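Local atomic coordinates of DUF1573 domain-containing protein (Porphyromonas gingivalis, PDB entry 2QSV), a protein that is of unknown function, though its family has been loosely linked to cysteine-peptidase activity; this C-terminal part consists of two immunoglobulin-like beta-sandwich domains. Residues D107-L112 with N205-P210; G118-S123 with G148-H153; R71-G76 with L103-N108; D199-C204 with L211-V216; L10-S15 with L65-P70. All blocks are in the same frame, centred on the assembly; numbering follows the deposited sequence. Where two conformers were deposited one is given.

Contact 1 of 5, residues D107-L112 with N205-P210; sequences DNFPAL and NDPQAP
The Phe109 ring lies between two residues: Pro207 over one face and Asp107 CB, from the ring's own segment, above the centre of the opposite one. The Pro207 approach is a CH-pi contact, its CA standing 3.6 Å from the centroid of the Phe109 ring and only 13° off the normal, while CB and CG of the same proline, crossing the phenyl group at about a right angle, spread toward CD1. At the rim of the ring, near its plane, Phe109 CE1 meets the backbone oxygen Asn205 O at 3.6 Å, and Phe109 CE2 packs against Pro210 CB, also at 3.6 Å. With chi1 at -70°, Phe109 CG lies opposite its own carbonyl carbon, and the ring is directed across to the 205-210 loop.

An aromatic residue in a linker here packs against the hairpin turn of the following domain. The ring leaves a short 3-10 turn, 109-111, between the two immunoglobulin-like domains, and the surface it meets is the type I turn Asp206-Ala209 that joins strands 195-204 and 211-219. An Asx turn braces that loop: Gln208 N donates to Asp206 OD1 (3.1 Å), while OD2 of the same aspartate accepts from Met120 N.

Beside the ring, Asp107 OD2 passes 3.4 Å from Asn205 CB, with the carboxylate and amide planes 55° apart. Their polar ends are engaged elsewhere: Asp107 OD2 is hydrogen-bonded to His153 NE2, and the Asn205 amide bonds through OD1 to Arg151 N and through ND2 to Pro149 O, fixing its rotation.

Contact 2 of 5, residues G118-S123 with G148-H153; sequences GVMELS and GPLRLH
Met120, a selenomethionine, and Leu150 both place CG opposite the backbone nitrogen (chi1 -173° and 175°), which sends the two side chains across one another at about a right angle. Met120 CB rests 3.9 Å from Leu150 CD2, and Leu150 CD1 lies nearly as close to the same carbon, so both methyls of the leucine lie against the root of the longer chain. From there Met120 runs on to a bend at chi3 (76°), and its selenium comes 3.9 Å from Leu152 CD2. The side-chain part of the contact is therefore apolar, one flexible side chain being received in turn by alternate residues of a strand.

At the other end the packing is backbone against backbone. Gly118 CA approaches Leu150 CA to 4.0 Å, and it also lies 3.8 Å from Gly148 O. Gly118, having no side chain, lets the two chains come this near, although no hydrogen bond joins them. Polar backbone atoms find partners beyond the pair: Asn144 binds Val119 N through OD1 and Gly148 O through ND2.

The arrangement is that of a beta sandwich, in which strands of different sheets face each other through their side chains. Strand 120-121 is the edge of one sheet, next to 136-144, whereas 150-157 belongs to the second, between 195-204 and 170-171; Met120 reaches the interior between them, where Ile142, Ile202 and Cys204 also touch it.

Contact 3 of 5, residues R71-G76 with L103-N108; sequences RNMPPG and LPLVDN
Met73, a selenomethionine, and Leu105 meet at a slant, the CG of the former 3.7 Å from Leu105 CD2 and its selenium only slightly farther from that same methyl. Leu105 swings CG away from its own N (chi1 -179°), which carries CD2 toward the 73-74 part of the loop, where it also comes 3.5 Å from Pro74 O. Pro75 takes the other flank: its CB sits 3.3 Å from Leu105 O, and its CG lies 3.6 Å from Asp107 OD1, touching the carboxylate through carbon alone.

The backbones join at Gly76. It forms an antiparallel hydrogen-bonded pair with Leu105, in which Gly76 N reaches Leu105 O at 2.7 Å in a nearly straight bond (172°). The return bond, Leu105 N to Gly76 O, is longer at 3.2 Å and comes from above the carbonyl plane. The positive phi of Gly76 (132°) suits a residue without a beta carbon, which would be jammed against the carbonyl oxygen of Pro75.

The loop thus becomes a strand at Gly76, which opens strand 76-87 and pairs with the end of 94-105; on the far side of 94-105, Pro104 and Val106 bond to Ser15, and Ile203 of the second domain packs against both side chains.

Contact 4 of 5, residues D199-C204 with L211-V216; sequences DISIIC and LRRIKV. With SO4 (sulfate ion), chain B.
Ile200, Ile202, Ile214 and Val216 make up the apolar centre, all on one side of a two-stranded ribbon. Ile200 CD1 reaches along to Val216 CG2 at 3.6 Å, and Ile202 CD1 meets Ile214 CD1 at 4.0 Å, so the branch ends meet diagonally between the strands while the CB atoms of Ile200 and Ile214 lie side by side across the pair. Facing inward, this row meets Ile140, Ile142, Leu179 and Ile181 of the opposing sheet. Arg212 starts on the same side, but its chain bends at chi2 (74°) and the guanidinium leads away, where NH1 is hydrogen-bonded to Met120 O.

The ribbon is a classic beta hairpin within an immunoglobulin-like sandwich, its strands antiparallel at 162°. Two hydrogen-bonded pairs, Ile200 with Ile214 and Ile202 with Arg212, alternate with non-hydrogen-bonded ones; Ile202 N to Arg212 O, at 2.8 Å, is typical. In the intervening pairs CA-H groups approach carbonyls, Arg213 CA lying 3.2 Å from Ile200 O.

The other side grades from apolar to charged. Ile203 CG1 and Leu211 CD1 pack near the turn; farther along, Arg213 extends its chain past Ser201, and water joins its guanidinium to the Asp199 carboxylate. Lys215, folded back by successive bends, brings NZ to 2.9 Å from Asp199 OD1 in a salt bridge that arrives from above the carboxylate plane. A second water links Lys215 NZ with Asp199 OD2, 2.7 Å from the latter. A sulfate ion, probably from the crystallisation liquor, accepts from Asp199 N through O1 at 2.8 Å.

Contact 5 of 5, residues L10-S15 with L65-P70; sequences LLFPIS and LSLAVP
Ser15 OG donates to Pro13 O at 2.7 Å, and the same oxygen rests 3.6 Å from Leu67 CD2 across the contact. The hydroxyl comes from above the plane of the proline carbonyl, a bond inside its own segment that secures the serine side chain while its carbon flank lies against the leucine: Ser15 CB is 3.9 Å from Leu67 CD2.

Leu67 then spans two neighbours. Its chi1 (-172°) turns the branch off the backbone nitrogen, and the other methyl, CD1, is placed squarely over the Phe12 ring, 4.1 Å from the ring centroid and 2° off the normal, a CH-pi contact. Leu67 CB packs closer to the rim, 3.7 Å from Phe12 CE1. Around the edge, near the ring plane, Phe12 CZ points at the carbonyl Leu65 O from 3.5 Å. Two residues earlier in each segment, Leu10 CD1 meets Leu65 CD2 at 3.9 Å, the two leucines crossing at about a right angle.

These side chains fill the interior of the first beta sandwich: strand 9-11 edges one sheet beside 94-105, strand 61-67 lies in the other, and Val23, Phe45 and Leu103 also border Phe12. No hydrogen bond passes between the segments, so their cohesion is that of apolar packing, with the aromatic ring presenting its face to a methyl and, to a carbonyl oxygen, an edge that would carry the more positive charge.

Overall arrangement
Contacts 5 and 3 belong to the first sandwich domain, contacts 2 and 4 to the second, and contact 1 lies between, pairing the linker with the hairpin turn of contact 4. Along the chain contact 5 closes before contact 3 opens, contact 3 runs into contact 1, contact 2 falls between the segments of contact 1, and contacts 1 and 4 alternate their segments. Centres of contacts 3 and 5 are about 10 Å apart, on strands 94-105 and 9-11, neighbours in one sheet; contacts 2 and 4, about 12 Å apart, share another. Contact 3 touches contacts 1, 2 and 4 across the domain boundary, and Ile14 of contact 5 meets Leu211, giving a defined interface.

Contact 1 of 5, residues D107-L112 with N205-P210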
# COMPACT_ATOMS: atom_id res chain seq x y z
N ASP A 107 5.51 -3.38 13.90
CA ASP A 107 6.44 -3.80 14.95
C ASP A 107 6.19 -5.19 15.53
O ASP A 107 5.04 -5.67 15.63
CB ASP A 107 6.44 -2.80 16.10
CG ASP A 107 7.02 -1.44 15.69
OD1 ASP A 107 8.25 -1.35 15.57
OD2 ASP A 107 6.24 -0.48 15.45
N ASN A 108 7.27 -5.83 15.96
CA ASN A 108 7.14 -6.99 16.83
C ASN A 108 6.81 -6.58 18.27
O ASN A 108 7.71 -6.45 19.13
CB ASN A 108 8.40 -7.87 16.74
CG ASN A 108 8.28 -9.17 17.55
OD1 ASN A 108 7.20 -9.58 17.96
ND2 ASN A 108 9.42 -9.78 17.82
N PHE A 109 5.51 -6.40 18.53
CA PHE A 109 5.05 -5.80 19.76
C PHE A 109 5.30 -6.63 21.02
O PHE A 109 5.53 -6.04 22.07
CB PHE A 109 3.57 -5.35 19.70
CG PHE A 109 3.33 -4.17 18.80
CD1 PHE A 109 3.74 -2.87 19.18
CD2 PHE A 109 2.68 -4.33 17.58
CE1 PHE A 109 3.54 -1.77 18.36
CE2 PHE A 109 2.48 -3.24 16.72
CZ PHE A 109 2.88 -1.95 17.12
N PRO A 110 5.19 -8.00 20.95
CA PRO A 110 5.56 -8.80 22.16
C PRO A 110 7.01 -8.64 22.62
O PRO A 110 7.29 -8.82 23.81
CB PRO A 110 5.27 -10.26 21.74
CG PRO A 110 4.23 -10.13 20.60
CD PRO A 110 4.69 -8.87 19.86
N ALA A 111 7.90 -8.26 21.71
CA ALA A 111 9.25 -7.85 22.07
C ALA A 111 9.41 -6.38 22.54
O ALA A 111 10.52 -5.98 22.83
CB ALA A 111 10.20 -8.12 20.90
N LEU A 112 8.35 -5.58 22.60
CA LEU A 112 8.48 -4.16 23.03
C LEU A 112 7.78 -3.92 24.36
O LEU A 112 6.72 -4.49 24.63
CB LEU A 112 7.93 -3.20 21.97
CG LEU A 112 8.54 -3.23 20.57
CD1 LEU A 112 7.73 -2.40 19.56
CD2 LEU A 112 10.03 -2.76 20.62
N ASN A 205 3.56 2.68 16.05
CA ASN A 205 3.93 1.73 17.08
C ASN A 205 2.95 1.75 18.21
O ASN A 205 3.34 1.63 19.37
CB ASN A 205 5.38 2.00 17.57
CG ASN A 205 5.51 3.30 18.35
OD1 ASN A 205 4.66 4.20 18.24
ND2 ASN A 205 6.57 3.40 19.20
N ASP A 206 1.65 1.95 17.90
CA ASP A 206 0.56 1.76 18.85
C ASP A 206 0.20 0.24 18.85
O ASP A 206 -0.34 -0.26 17.87
CB ASP A 206 -0.63 2.67 18.48
CG ASP A 206 -1.84 2.54 19.40
OD1 ASP A 206 -2.00 1.55 20.14
OD2 ASP A 206 -2.69 3.47 19.38
N PRO A 207 0.47 -0.48 19.96
CA PRO A 207 0.31 -1.93 19.97
C PRO A 207 -1.16 -2.40 19.78
O PRO A 207 -1.37 -3.47 19.28
CB PRO A 207 0.82 -2.33 21.36
CG PRO A 207 1.70 -1.14 21.78
CD PRO A 207 0.93 0.03 21.26
N GLN A 208 -2.12 -1.57 20.17
CA GLN A 208 -3.54 -1.84 20.05
C GLN A 208 -4.15 -1.55 18.65
O GLN A 208 -5.22 -2.01 18.39
CB GLN A 208 -4.31 -1.01 21.07
CG GLN A 208 -4.27 -1.55 22.51
CD GLN A 208 -2.90 -1.29 23.17
OE1 GLN A 208 -2.22 -2.24 23.59
NE2 GLN A 208 -2.49 0.01 23.23
N ALA A 209 -3.48 -0.77 17.82
CA ALA A 209 -3.95 -0.43 16.49
C ALA A 209 -2.81 0.15 15.64
O ALA A 209 -2.76 1.38 15.39
CB ALA A 209 -5.15 0.52 16.55
N PRO A 210 -1.87 -0.73 15.23
CA PRO A 210 -0.66 -0.28 14.51
C PRO A 210 -0.91 0.22 13.09
O PRO A 210 -0.06 0.91 12.53
CB PRO A 210 0.22 -1.54 14.47
CG PRO A 210 -0.80 -2.72 14.58
CD PRO A 210 -1.83 -2.19 15.52

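Contact 2 of 5, residues G118-S123 with G148-H153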
# COMPACT_ATOMS: atom_id res chain seq x y z
N GLY A 118 3.93 3.90 21.77
CA GLY A 118 3.01 5.01 21.93
C GLY A 118 1.54 4.56 21.88
O GLY A 118 1.24 3.37 21.69
N VAL A 119 0.64 5.49 22.14
CA VAL A 119 -0.81 5.26 22.00
C VAL A 119 -1.30 6.47 21.23
O VAL A 119 -1.20 7.63 21.72
CB VAL A 119 -1.59 5.09 23.35
CG1 VAL A 119 -3.15 4.82 23.05
CG2 VAL A 119 -1.08 3.93 24.21
N MSE A 120 -1.82 6.24 20.03
CA MSE A 120 -2.23 7.33 19.13
C MSE A 120 -3.69 7.72 19.36
O MSE A 120 -4.59 6.86 19.31
CB MSE A 120 -1.96 6.95 17.65
CG MSE A 120 -2.22 8.13 16.63
SE MSE A 120 -1.22 7.90 15.02
CE MSE A 120 -2.47 6.48 14.32
N GLU A 121 -3.92 9.02 19.56
CA GLU A 121 -5.25 9.55 19.58
C GLU A 121 -5.39 10.60 18.47
O GLU A 121 -4.56 11.51 18.35
CB GLU A 121 -5.54 10.12 20.96
CG GLU A 121 -6.83 10.83 21.09
CD GLU A 121 -6.98 11.51 22.44
OE1 GLU A 121 -6.86 10.79 23.47
OE2 GLU A 121 -7.22 12.74 22.46
N LEU A 122 -6.42 10.45 17.62
CA LEU A 122 -6.73 11.42 16.55
C LEU A 122 -8.17 11.24 16.04
O LEU A 122 -8.83 10.23 16.30
CB LEU A 122 -5.78 11.32 15.31
CG LEU A 122 -5.29 9.99 14.67
CD1 LEU A 122 -6.10 8.71 14.98
CD2 LEU A 122 -4.93 10.06 13.25
N SER A 123 -8.58 12.21 15.25
CA SER A 123 -9.80 12.13 14.51
C SER A 123 -9.62 11.20 13.31
O SER A 123 -8.65 11.29 12.55
CB SER A 123 -10.18 13.55 14.07
OG SER A 123 -11.16 13.45 13.05
N GLY A 148 5.54 5.68 26.04
CA GLY A 148 6.71 5.75 25.21
C GLY A 148 6.48 6.68 24.02
O GLY A 148 5.37 7.22 23.83
N PRO A 149 7.54 6.90 23.21
CA PRO A 149 7.44 7.75 22.03
C PRO A 149 6.56 7.04 20.97
O PRO A 149 6.70 5.84 20.72
CB PRO A 149 8.90 7.87 21.52
CG PRO A 149 9.63 6.75 22.13
CD PRO A 149 8.88 6.26 23.35
N LEU A 150 5.64 7.81 20.40
CA LEU A 150 4.81 7.35 19.30
C LEU A 150 5.57 7.61 18.02
O LEU A 150 5.98 8.76 17.77
CB LEU A 150 3.50 8.12 19.29
CG LEU A 150 2.50 7.86 18.12
CD1 LEU A 150 1.94 6.42 18.17
CD2 LEU A 150 1.35 8.92 18.19
N ARG A 151 5.81 6.55 17.24
CA ARG A 151 6.50 6.63 15.98
C ARG A 151 5.57 6.39 14.80
O ARG A 151 4.80 5.43 14.82
CB ARG A 151 7.60 5.57 15.96
CG ARG A 151 8.68 5.79 17.05
CD ARG A 151 9.70 4.64 17.04
NE ARG A 151 10.43 4.63 18.30
CZ ARG A 151 11.34 5.54 18.64
NH1 ARG A 151 11.62 6.54 17.82
NH2 ARG A 151 11.95 5.47 19.82
N LEU A 152 5.63 7.27 13.80
CA LEU A 152 4.80 7.16 12.62
C LEU A 152 5.69 6.58 11.55
O LEU A 152 6.48 7.31 10.94
CB LEU A 152 4.22 8.52 12.18
CG LEU A 152 3.50 9.38 13.20
CD1 LEU A 152 2.91 10.66 12.57
CD2 LEU A 152 2.44 8.63 14.03
N HIS A 153 5.63 5.26 11.38
CA HIS A 153 6.50 4.60 10.45
C HIS A 153 6.18 4.95 9.00
O HIS A 153 7.07 5.05 8.17
CB HIS A 153 6.44 3.09 10.63
CG HIS A 153 6.76 2.64 12.00
ND1 HIS A 153 7.94 2.99 12.64
CD2 HIS A 153 6.08 1.84 12.86
CE1 HIS A 153 7.97 2.40 13.82
NE2 HIS A 153 6.86 1.70 13.98

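Contact 3 of 5, residues R71-G76 with L103-N108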
# COMPACT_ATOMS: atom_id res chain seq x y z
N ARG A 71 15.47 -9.40 7.02
CA ARG A 71 15.90 -9.11 8.38
C ARG A 71 16.27 -7.64 8.41
O ARG A 71 16.81 -7.11 7.44
CB ARG A 71 17.11 -9.98 8.72
CG ARG A 71 17.28 -10.36 10.18
CD ARG A 71 18.45 -11.37 10.31
NE ARG A 71 18.99 -11.48 11.66
CZ ARG A 71 19.70 -10.53 12.27
NH1 ARG A 71 19.94 -9.37 11.66
NH2 ARG A 71 20.16 -10.73 13.50
N ASN A 72 15.98 -6.95 9.50
CA ASN A 72 16.26 -5.50 9.58
C ASN A 72 15.48 -4.60 8.56
O ASN A 72 15.83 -3.43 8.40
CB ASN A 72 17.79 -5.19 9.47
CG ASN A 72 18.67 -6.14 10.32
OD1 ASN A 72 18.40 -6.39 11.52
ND2 ASN A 72 19.75 -6.67 9.70
N MSE A 73 14.47 -5.12 7.85
CA MSE A 73 13.52 -4.23 7.16
C MSE A 73 12.73 -3.51 8.27
O MSE A 73 12.16 -4.15 9.14
CB MSE A 73 12.57 -5.01 6.22
CG MSE A 73 11.54 -4.13 5.45
SE MSE A 73 10.44 -5.00 4.25
CE MSE A 73 11.34 -4.61 2.80
N PRO A 74 12.71 -2.18 8.25
CA PRO A 74 11.92 -1.42 9.23
C PRO A 74 10.38 -1.48 8.93
O PRO A 74 9.99 -1.63 7.75
CB PRO A 74 12.42 0.01 9.06
CG PRO A 74 13.00 0.06 7.67
CD PRO A 74 13.38 -1.31 7.25
N PRO A 75 9.54 -1.29 9.96
CA PRO A 75 8.08 -1.27 9.74
C PRO A 75 7.60 -0.09 8.88
O PRO A 75 8.33 0.88 8.65
CB PRO A 75 7.50 -1.21 11.16
CG PRO A 75 8.58 -0.68 12.00
CD PRO A 75 9.89 -1.06 11.38
N GLY A 76 6.37 -0.17 8.40
CA GLY A 76 5.86 0.79 7.44
C GLY A 76 5.20 0.09 6.28
O GLY A 76 5.35 -1.11 6.11
N LEU A 103 2.65 -4.44 1.45
CA LEU A 103 2.83 -5.07 2.75
C LEU A 103 2.71 -4.01 3.85
O LEU A 103 3.52 -3.06 3.89
CB LEU A 103 4.23 -5.73 2.83
CG LEU A 103 4.69 -6.32 4.18
CD1 LEU A 103 3.72 -7.42 4.66
CD2 LEU A 103 6.13 -6.82 4.06
N PRO A 104 1.69 -4.15 4.73
CA PRO A 104 1.64 -3.39 5.99
C PRO A 104 2.50 -4.06 7.05
O PRO A 104 2.03 -4.93 7.76
CB PRO A 104 0.13 -3.41 6.39
CG PRO A 104 -0.60 -4.26 5.23
CD PRO A 104 0.53 -5.05 4.57
N LEU A 105 3.77 -3.65 7.14
CA LEU A 105 4.72 -4.29 8.03
C LEU A 105 4.71 -3.51 9.35
O LEU A 105 4.94 -2.27 9.37
CB LEU A 105 6.13 -4.32 7.40
CG LEU A 105 7.21 -4.99 8.26
CD1 LEU A 105 6.92 -6.48 8.55
CD2 LEU A 105 8.65 -4.82 7.69
N VAL A 106 4.39 -4.20 10.45
CA VAL A 106 4.29 -3.54 11.77
C VAL A 106 5.41 -4.01 12.73
O VAL A 106 6.14 -4.94 12.41
CB VAL A 106 2.83 -3.69 12.42
CG1 VAL A 106 1.74 -3.10 11.48
CG2 VAL A 106 2.52 -5.14 12.77
N ASP A 107 5.51 -3.38 13.90
CA ASP A 107 6.44 -3.80 14.95
C ASP A 107 6.19 -5.19 15.53
O ASP A 107 5.04 -5.67 15.63
CB ASP A 107 6.44 -2.80 16.10
CG ASP A 107 7.02 -1.44 15.69
OD1 ASP A 107 8.25 -1.35 15.57
OD2 ASP A 107 6.24 -0.48 15.45
N ASN A 108 7.27 -5.83 15.96
CA ASN A 108 7.14 -6.99 16.83
C ASN A 108 6.81 -6.58 18.27
O ASN A 108 7.71 -6.45 19.13
CB ASN A 108 8.40 -7.87 16.74
CG ASN A 108 8.28 -9.17 17.55
OD1 ASN A 108 7.20 -9.58 17.96
ND2 ASN A 108 9.42 -9.78 17.82

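Contact 4 of 5, residues D199-C204 with L211-V216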
# COMPACT_ATOMS: atom_id res chain seq x y z
N ASP A 199 -8.94 6.91 2.15
CA ASP A 199 -8.25 6.66 3.41
C ASP A 199 -6.84 7.24 3.47
O ASP A 199 -6.06 7.11 2.52
CB ASP A 199 -8.13 5.16 3.71
CG ASP A 199 -9.48 4.50 3.97
OD1 ASP A 199 -10.37 5.14 4.60
OD2 ASP A 199 -9.64 3.35 3.51
N ILE A 200 -6.52 7.85 4.61
CA ILE A 200 -5.12 8.02 4.97
C ILE A 200 -4.72 6.83 5.84
O ILE A 200 -5.34 6.60 6.83
CB ILE A 200 -4.85 9.36 5.76
CG1 ILE A 200 -5.24 10.56 4.89
CG2 ILE A 200 -3.36 9.40 6.10
CD1 ILE A 200 -5.55 11.91 5.72
N SER A 201 -3.69 6.10 5.46
CA SER A 201 -3.26 4.94 6.23
C SER A 201 -1.97 5.26 7.00
O SER A 201 -0.99 5.77 6.41
CB SER A 201 -3.01 3.73 5.32
OG SER A 201 -4.23 3.36 4.67
N ILE A 202 -2.01 4.97 8.30
CA ILE A 202 -0.85 5.26 9.17
C ILE A 202 -0.39 4.01 9.83
O ILE A 202 -1.14 3.36 10.48
CB ILE A 202 -1.21 6.35 10.30
CG1 ILE A 202 -1.69 7.67 9.65
CG2 ILE A 202 0.02 6.52 11.29
CD1 ILE A 202 -2.33 8.69 10.64
N ILE A 203 0.86 3.66 9.65
CA ILE A 203 1.45 2.57 10.40
C ILE A 203 2.31 3.17 11.53
O ILE A 203 3.13 4.02 11.27
CB ILE A 203 2.25 1.63 9.51
CG1 ILE A 203 1.23 0.87 8.59
CG2 ILE A 203 3.06 0.60 10.38
CD1 ILE A 203 1.82 -0.11 7.69
N CYS A 204 2.08 2.73 12.76
CA CYS A 204 2.69 3.36 13.93
C CYS A 204 2.92 2.29 14.96
O CYS A 204 2.47 1.14 14.80
CB CYS A 204 1.78 4.48 14.50
SG CYS A 204 0.20 3.87 15.10
N LEU A 211 -2.06 -0.17 12.51
CA LEU A 211 -2.51 0.35 11.23
C LEU A 211 -3.81 1.15 11.46
O LEU A 211 -4.88 0.58 11.79
CB LEU A 211 -2.64 -0.80 10.19
CG LEU A 211 -3.32 -0.47 8.86
CD1 LEU A 211 -2.59 0.61 8.08
CD2 LEU A 211 -3.47 -1.76 8.01
N ARG A 212 -3.72 2.48 11.28
CA ARG A 212 -4.83 3.36 11.63
C ARG A 212 -5.29 4.07 10.37
O ARG A 212 -4.47 4.41 9.56
CB ARG A 212 -4.34 4.36 12.69
CG ARG A 212 -5.43 4.87 13.56
CD ARG A 212 -5.93 3.82 14.57
NE ARG A 212 -7.00 4.51 15.24
CZ ARG A 212 -6.83 5.33 16.27
NH1 ARG A 212 -5.58 5.52 16.81
NH2 ARG A 212 -7.90 5.92 16.79
N ARG A 213 -6.60 4.21 10.13
CA ARG A 213 -7.07 4.86 8.92
C ARG A 213 -7.98 6.00 9.22
O ARG A 213 -8.87 5.92 10.07
CB ARG A 213 -7.75 3.88 7.94
CG ARG A 213 -6.85 2.84 7.41
CD ARG A 213 -7.73 1.86 6.67
NE ARG A 213 -7.03 0.83 5.93
CZ ARG A 213 -6.85 -0.41 6.36
NH1 ARG A 213 -7.23 -0.76 7.56
NH2 ARG A 213 -6.26 -1.27 5.60
N ILE A 214 -7.72 7.08 8.52
CA ILE A 214 -8.54 8.23 8.57
C ILE A 214 -9.33 8.29 7.27
O ILE A 214 -8.73 8.33 6.19
CB ILE A 214 -7.68 9.54 8.66
CG1 ILE A 214 -6.84 9.53 9.94
CG2 ILE A 214 -8.58 10.78 8.69
CD1 ILE A 214 -5.75 10.61 9.87
N LYS A 215 -10.65 8.30 7.37
CA LYS A 215 -11.49 8.51 6.19
C LYS A 215 -11.69 9.99 5.93
O LYS A 215 -12.17 10.72 6.78
CB LYS A 215 -12.86 7.83 6.34
CG LYS A 215 -13.89 8.31 5.25
CD LYS A 215 -13.48 7.87 3.82
CE LYS A 215 -13.50 6.35 3.67
NZ LYS A 215 -12.51 5.82 2.73
N VAL A 216 -11.28 10.43 4.76
CA VAL A 216 -11.45 11.78 4.31
C VAL A 216 -12.52 11.84 3.18
O VAL A 216 -12.44 11.09 2.19
CB VAL A 216 -10.12 12.36 3.81
CG1 VAL A 216 -10.26 13.84 3.35
CG2 VAL A 216 -9.01 12.24 4.91
S SO4 B . -8.43 4.70 -0.81
O1 SO4 B . -9.46 4.99 0.18
O2 SO4 B . -8.84 3.57 -1.68
O3 SO4 B . -8.14 5.85 -1.66
O4 SO4 B . -7.24 4.25 -0.09
O HOH W 1 -7.59 1.73 2.82
O HOH W 2 -11.91 3.12 2.16
O HOH W 3 -4.52 0.81 3.69

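Contact 5 of 5, residues L10-S15 with L65-P70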
# COMPACT_ATOMS: atom_id res chain seq x y z
N LEU A 10 -1.81 -6.58 -5.20
CA LEU A 10 -1.82 -7.71 -4.27
C LEU A 10 -1.45 -7.16 -2.90
O LEU A 10 -0.58 -6.28 -2.78
CB LEU A 10 -0.86 -8.81 -4.71
CG LEU A 10 -1.06 -9.61 -6.02
CD1 LEU A 10 0.13 -10.52 -6.27
CD2 LEU A 10 -2.36 -10.43 -6.02
N LEU A 11 -2.12 -7.63 -1.86
CA LEU A 11 -1.98 -7.02 -0.54
C LEU A 11 -1.84 -8.10 0.50
O LEU A 11 -2.73 -8.95 0.65
CB LEU A 11 -3.17 -6.10 -0.23
CG LEU A 11 -3.29 -5.44 1.14
CD1 LEU A 11 -2.08 -4.47 1.52
CD2 LEU A 11 -4.62 -4.68 1.20
N PHE A 12 -0.68 -8.13 1.17
CA PHE A 12 -0.45 -9.04 2.27
C PHE A 12 -1.28 -8.56 3.48
O PHE A 12 -1.58 -7.38 3.59
CB PHE A 12 1.04 -9.12 2.61
CG PHE A 12 1.83 -10.05 1.73
CD1 PHE A 12 1.84 -11.43 1.98
CD2 PHE A 12 2.56 -9.56 0.67
CE1 PHE A 12 2.56 -12.31 1.15
CE2 PHE A 12 3.30 -10.41 -0.15
CZ PHE A 12 3.30 -11.81 0.09
N PRO A 13 -1.67 -9.49 4.38
CA PRO A 13 -2.28 -8.97 5.63
C PRO A 13 -1.24 -8.15 6.45
O PRO A 13 -0.02 -8.30 6.24
CB PRO A 13 -2.69 -10.23 6.38
CG PRO A 13 -1.91 -11.37 5.75
CD PRO A 13 -1.60 -10.96 4.33
N ILE A 14 -1.72 -7.34 7.39
CA ILE A 14 -0.86 -6.74 8.43
C ILE A 14 0.03 -7.84 8.98
O ILE A 14 -0.46 -8.90 9.40
CB ILE A 14 -1.67 -6.19 9.59
CG1 ILE A 14 -2.71 -5.20 9.06
CG2 ILE A 14 -0.73 -5.53 10.65
CD1 ILE A 14 -3.93 -5.07 9.95
N SER A 15 1.33 -7.60 8.95
CA SER A 15 2.31 -8.62 9.31
C SER A 15 3.43 -8.09 10.17
O SER A 15 3.86 -6.94 10.00
CB SER A 15 2.99 -9.18 8.05
OG SER A 15 2.06 -9.77 7.17
N LEU A 65 3.00 -15.90 -4.16
CA LEU A 65 4.08 -15.12 -3.59
C LEU A 65 4.07 -15.33 -2.08
O LEU A 65 3.11 -14.96 -1.39
CB LEU A 65 3.90 -13.64 -3.93
CG LEU A 65 4.05 -13.11 -5.36
CD1 LEU A 65 3.12 -13.78 -6.39
CD2 LEU A 65 3.77 -11.61 -5.31
N SER A 66 5.13 -15.95 -1.58
CA SER A 66 5.35 -16.13 -0.15
C SER A 66 6.03 -14.93 0.47
O SER A 66 7.00 -14.40 -0.08
CB SER A 66 6.24 -17.34 0.12
OG SER A 66 5.56 -18.53 -0.23
N LEU A 67 5.57 -14.56 1.66
CA LEU A 67 6.16 -13.48 2.40
C LEU A 67 7.51 -13.91 2.95
O LEU A 67 7.62 -14.94 3.60
CB LEU A 67 5.24 -13.04 3.55
CG LEU A 67 5.64 -11.78 4.32
CD1 LEU A 67 5.73 -10.51 3.43
CD2 LEU A 67 4.64 -11.57 5.49
N ALA A 68 8.51 -13.08 2.71
CA ALA A 68 9.85 -13.30 3.24
C ALA A 68 10.44 -11.94 3.60
O ALA A 68 11.11 -11.34 2.78
CB ALA A 68 10.73 -14.04 2.17
N VAL A 69 10.15 -11.44 4.80
CA VAL A 69 10.58 -10.09 5.14
C VAL A 69 12.09 -10.09 5.36
O VAL A 69 12.59 -10.88 6.15
CB VAL A 69 9.85 -9.48 6.40
CG1 VAL A 69 10.46 -8.10 6.77
CG2 VAL A 69 8.35 -9.38 6.19
N PRO A 70 12.82 -9.20 4.67
CA PRO A 70 14.25 -9.08 4.94
C PRO A 70 14.50 -8.72 6.41
O PRO A 70 13.81 -7.86 6.98
CB PRO A 70 14.69 -7.93 4.03
CG PRO A 70 13.68 -7.86 2.98
CD PRO A 70 12.39 -8.29 3.60